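Local coordinates for protein NADPH-dependent aldehyde reductase YqhD (Escherichia coli, PDB 4QGS) that reduces a broad range of short-chain aldehydes to alcohols with NADPH, as a zinc-dependent member of the iron-containing alcohol dehydrogenase family, at residues Ala31-Gln36 with Asp59-Ala64; Thr98-Val103 with Lys113-Ala118. One frame throughout, in Å; residues are numbered along the deposited sequence.

Contact 1. Residues Ala31-Gln36 with Asp59-Ala64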
# COMPACT_ATOMS: atom_id res chain seq x y z
N ALA A 31 15.18 17.38 8.38
CA ALA A 31 16.38 18.20 8.31
C ALA A 31 17.10 18.05 6.96
O ALA A 31 17.88 18.92 6.57
CB ALA A 31 17.33 17.85 9.45
N GLY A 32 16.82 16.96 6.25
CA GLY A 32 17.44 16.71 4.96
C GLY A 32 16.61 17.16 3.77
O GLY A 32 17.05 17.02 2.63
N LEU A 33 15.42 17.69 4.03
CA LEU A 33 14.48 18.04 2.96
C LEU A 33 14.93 19.19 2.07
O LEU A 33 14.94 19.08 0.84
CB LEU A 33 13.12 18.40 3.58
CG LEU A 33 12.09 19.04 2.64
CD1 LEU A 33 11.69 18.05 1.57
CD2 LEU A 33 10.87 19.49 3.40
N ARG A 34 15.28 20.30 2.70
CA ARG A 34 15.57 21.52 1.96
C ARG A 34 16.63 21.34 0.86
O ARG A 34 16.48 21.85 -0.25
CB ARG A 34 16.01 22.59 2.96
CG ARG A 34 16.15 23.97 2.35
CD ARG A 34 16.60 24.99 3.38
NE ARG A 34 16.57 26.33 2.82
CZ ARG A 34 15.64 27.25 3.09
NH1 ARG A 34 15.70 28.45 2.52
NH2 ARG A 34 14.66 26.98 3.95
N GLU A 35 17.70 20.62 1.18
CA GLU A 35 18.81 20.47 0.24
C GLU A 35 18.42 19.66 -1.00
O GLU A 35 19.12 19.69 -2.01
CB GLU A 35 20.02 19.86 0.94
CG GLU A 35 19.85 18.44 1.43
CD GLU A 35 21.01 17.97 2.29
OE1 GLU A 35 20.84 17.84 3.52
OE2 GLU A 35 22.10 17.73 1.73
N GLN A 36 17.29 18.96 -0.93
CA GLN A 36 16.85 18.15 -2.07
C GLN A 36 16.11 18.96 -3.14
O GLN A 36 15.87 18.48 -4.25
CB GLN A 36 15.94 17.01 -1.60
CG GLN A 36 16.50 16.16 -0.49
CD GLN A 36 17.72 15.37 -0.91
OE1 GLN A 36 17.82 14.91 -2.04
NE2 GLN A 36 18.64 15.19 0.02
N ASP A 59 3.51 22.47 9.30
CA ASP A 59 4.30 23.59 9.81
C ASP A 59 5.80 23.28 9.80
O ASP A 59 6.63 24.16 9.55
CB ASP A 59 3.86 23.97 11.23
CG ASP A 59 2.52 24.70 11.25
OD1 ASP A 59 2.14 25.32 10.23
OD2 ASP A 59 1.86 24.67 12.31
N GLN A 60 6.17 22.02 10.06
CA GLN A 60 7.58 21.64 10.01
C GLN A 60 8.10 21.68 8.59
O GLN A 60 9.24 22.07 8.36
CB GLN A 60 7.83 20.25 10.61
CG GLN A 60 7.70 20.18 12.13
CD GLN A 60 8.18 18.86 12.72
OE1 GLN A 60 8.92 18.11 12.08
NE2 GLN A 60 7.75 18.57 13.94
N VAL A 61 7.27 21.28 7.63
CA VAL A 61 7.66 21.37 6.23
C VAL A 61 7.83 22.83 5.82
O VAL A 61 8.83 23.20 5.20
CB VAL A 61 6.63 20.67 5.32
CG1 VAL A 61 7.02 20.85 3.85
CG2 VAL A 61 6.54 19.19 5.67
N LEU A 62 6.87 23.67 6.19
CA LEU A 62 6.94 25.09 5.87
C LEU A 62 8.18 25.73 6.49
O LEU A 62 8.88 26.50 5.82
CB LEU A 62 5.66 25.81 6.33
CG LEU A 62 4.41 25.39 5.56
CD1 LEU A 62 3.16 25.99 6.17
CD2 LEU A 62 4.52 25.77 4.08
N ASP A 63 8.47 25.39 7.74
CA ASP A 63 9.68 25.90 8.39
C ASP A 63 10.96 25.43 7.70
O ASP A 63 11.90 26.21 7.54
CB ASP A 63 9.73 25.50 9.87
CG ASP A 63 11.06 25.81 10.52
OD1 ASP A 63 11.95 24.93 10.53
OD2 ASP A 63 11.24 26.95 10.99
N ALA A 64 11.00 24.16 7.29
CA ALA A 64 12.18 23.63 6.63
C ALA A 64 12.48 24.37 5.33
O ALA A 64 13.64 24.49 4.93
CB ALA A 64 12.02 22.14 6.35

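Contact 2. Residues Thr98-Val103 with Lys113-Ala118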
# COMPACT_ATOMS: atom_id res chain seq x y z
N THR A 98 7.59 24.24 -10.30
CA THR A 98 8.69 23.43 -10.82
C THR A 98 9.02 22.24 -9.93
O THR A 98 9.91 21.45 -10.25
CB THR A 98 9.97 24.27 -10.98
OG1 THR A 98 10.37 24.76 -9.70
CG2 THR A 98 9.72 25.44 -11.91
N PHE A 99 8.33 22.13 -8.80
CA PHE A 99 8.56 21.01 -7.90
C PHE A 99 7.32 20.75 -7.05
O PHE A 99 6.73 21.69 -6.52
CB PHE A 99 9.78 21.26 -6.99
CG PHE A 99 10.34 20.01 -6.38
CD1 PHE A 99 11.41 19.37 -6.97
CD2 PHE A 99 9.79 19.46 -5.23
CE1 PHE A 99 11.94 18.21 -6.43
CE2 PHE A 99 10.31 18.30 -4.68
CZ PHE A 99 11.39 17.67 -5.28
N LEU A 100 6.93 19.48 -6.92
CA LEU A 100 5.77 19.11 -6.11
C LEU A 100 6.21 18.40 -4.83
O LEU A 100 7.12 17.59 -4.85
CB LEU A 100 4.83 18.20 -6.91
CG LEU A 100 4.21 18.86 -8.13
CD1 LEU A 100 3.79 17.82 -9.16
CD2 LEU A 100 3.03 19.68 -7.72
N LEU A 101 5.55 18.71 -3.71
CA LEU A 101 5.91 18.07 -2.44
C LEU A 101 4.68 17.53 -1.73
O LEU A 101 3.94 18.27 -1.11
CB LEU A 101 6.65 19.04 -1.52
CG LEU A 101 7.16 18.47 -0.20
CD1 LEU A 101 8.08 17.29 -0.39
CD2 LEU A 101 7.86 19.56 0.64
N ALA A 102 4.48 16.22 -1.84
CA ALA A 102 3.30 15.59 -1.24
C ALA A 102 3.53 15.35 0.24
O ALA A 102 4.51 14.70 0.62
CB ALA A 102 2.99 14.29 -1.96
N VAL A 103 2.63 15.85 1.07
CA VAL A 103 2.73 15.67 2.50
C VAL A 103 1.49 14.93 3.00
O VAL A 103 0.38 15.47 2.98
CB VAL A 103 2.87 17.02 3.23
CG1 VAL A 103 2.98 16.82 4.73
CG2 VAL A 103 4.08 17.78 2.70
N LYS A 113 1.45 12.12 -7.85
CA LYS A 113 2.13 11.46 -8.96
C LYS A 113 1.39 11.78 -10.26
O LYS A 113 2.01 12.05 -11.30
CB LYS A 113 2.19 9.95 -8.75
CG LYS A 113 3.19 9.50 -7.68
CD LYS A 113 3.30 7.98 -7.63
CE LYS A 113 4.28 7.52 -6.58
NZ LYS A 113 4.43 6.04 -6.57
N PHE A 114 0.07 11.76 -10.19
CA PHE A 114 -0.73 12.05 -11.36
C PHE A 114 -0.55 13.50 -11.80
O PHE A 114 -0.38 13.77 -12.99
CB PHE A 114 -2.20 11.75 -11.08
CG PHE A 114 -3.10 12.11 -12.21
CD1 PHE A 114 -3.13 11.35 -13.36
CD2 PHE A 114 -3.91 13.22 -12.12
CE1 PHE A 114 -3.97 11.69 -14.41
CE2 PHE A 114 -4.75 13.56 -13.15
CZ PHE A 114 -4.77 12.79 -14.31
N ILE A 115 -0.56 14.42 -10.84
CA ILE A 115 -0.35 15.83 -11.15
C ILE A 115 0.99 16.05 -11.86
O ILE A 115 1.06 16.76 -12.86
CB ILE A 115 -0.42 16.70 -9.88
CG1 ILE A 115 -1.81 16.61 -9.26
CG2 ILE A 115 -0.08 18.14 -10.19
CD1 ILE A 115 -1.90 17.18 -7.84
N ALA A 116 2.04 15.41 -11.35
CA ALA A 116 3.38 15.55 -11.91
C ALA A 116 3.46 15.11 -13.37
O ALA A 116 4.14 15.74 -14.19
CB ALA A 116 4.38 14.75 -11.08
N ALA A 117 2.77 14.02 -13.70
CA ALA A 117 2.81 13.50 -15.06
C ALA A 117 1.87 14.27 -15.97
O ALA A 117 2.24 14.65 -17.08
CB ALA A 117 2.46 12.03 -15.07
N ALA A 118 0.66 14.49 -15.49
CA ALA A 118 -0.35 15.22 -16.25
C ALA A 118 0.18 16.58 -16.69
O ALA A 118 -0.16 17.06 -17.77
CB ALA A 118 -1.62 15.38 -15.43

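Contact 1. Residues Ala31-Gln36 with Asp59-Ala64
In the nucleotide-binding N-terminal part of the enzyme, L33 and R34, on the connection between strands 22-25 and 42-46, pack against V61 and A64 on the last turn of helix 57-64. The backbones come closest at R34 and A64, with their CA atoms 6.1 Å apart. L33 holds CG anti to its backbone nitrogen (chi1 169°), which carries CD2 over to the helix. There that one methyl meets V61 CG1 at 4.1 Å and A64 CB at 4.1 Å, the L33 and V61 side chains crossing at about a right angle. R34, extended from CG to NE, runs past the same helix end, and its CD passes A64 O at 3.4 Å before the guanidinium turns in. R34 NH2 then donates to A64 O at 2.9 Å, with an N-H...O angle of 151°. The oxygen lies in the guanidinium plane, but the nitrogen stands 37° above the carbonyl plane. R34 NH2 also bonds K66 O, so one nitrogen ties down two carbonyls where the helix ends; the partial negative charge expected there would probably favour the arginine. L33 and V61 are buried, whereas R34 lies at the surface. Q60 OE1 hydrogen-bonds the hydroxyl of Y190, an NADP(+)-binding residue. Beneath, L33 and V61 rest on L101 of strand 99-104, and F183 of strand 183-186 also touches L33.

Contact 2. Residues Thr98-Val103 with Lys113-Ala118
F114 O takes A118 N at 2.8 Å and, weakly, A117 N at 3.2 Å, on the turn of helix 106-119 whose neighbouring residues I115 and A116 receive L100 of strand 99-104. The contact across is wholly apolar and buried, and one methyl, L100 CD1, carries it. CD1 lies 3.6 Å from A116 CA and 3.7 Å from A116 CB, so it presses on the helix backbone as much as on a side chain. It also reaches I115 CG2 at 4.0 Å, the branch anti to the backbone nitrogen, while CG1 of I115 turns away from the strand. The small A116 side chain is consistent with the close approach of the backbones, the CA atoms of L100 and A116 being 7.2 Å apart. This is the beta-alpha half of a Rossmann-like unit: the strand ends, the helix starts at G106 and S107, both NADP(+)-binding, and runs back along the sheet. L100 is fixed in the sheet by backbone bonds to P143 and G145, F99 by bonds to R42 and L44 on the other flank. On the far side of the helix F114 packs on L85 and M86 of helix 82-95, one face of its ring also meeting A118 CB. I115 touches A88 of that helix, and K113 NZ hydrogen-bonds the carbonyl oxygen of G160, another NADP(+)-binding residue.

In the fold
From the N terminus, the chain leaves strand 22-25 and passes through 31-36, strand 42-46 and helix 51-55 before helix 57-64 comes back to close contact 1 around the 22 residues between. Strand 69-73 and helix 82-95 follow, and then contact 2 closes a short loop between strand 99-104 and the helix directly after it. The two loops are in series, neither nested nor crossed. The centres of contact 1 and contact 2 are about 17 Å apart. The contacts lie on opposite faces of the six-stranded parallel sheet, yet strand 99-104 bridges them: its successive residues L100 and L101 send their side chains to opposite faces, one to each contact.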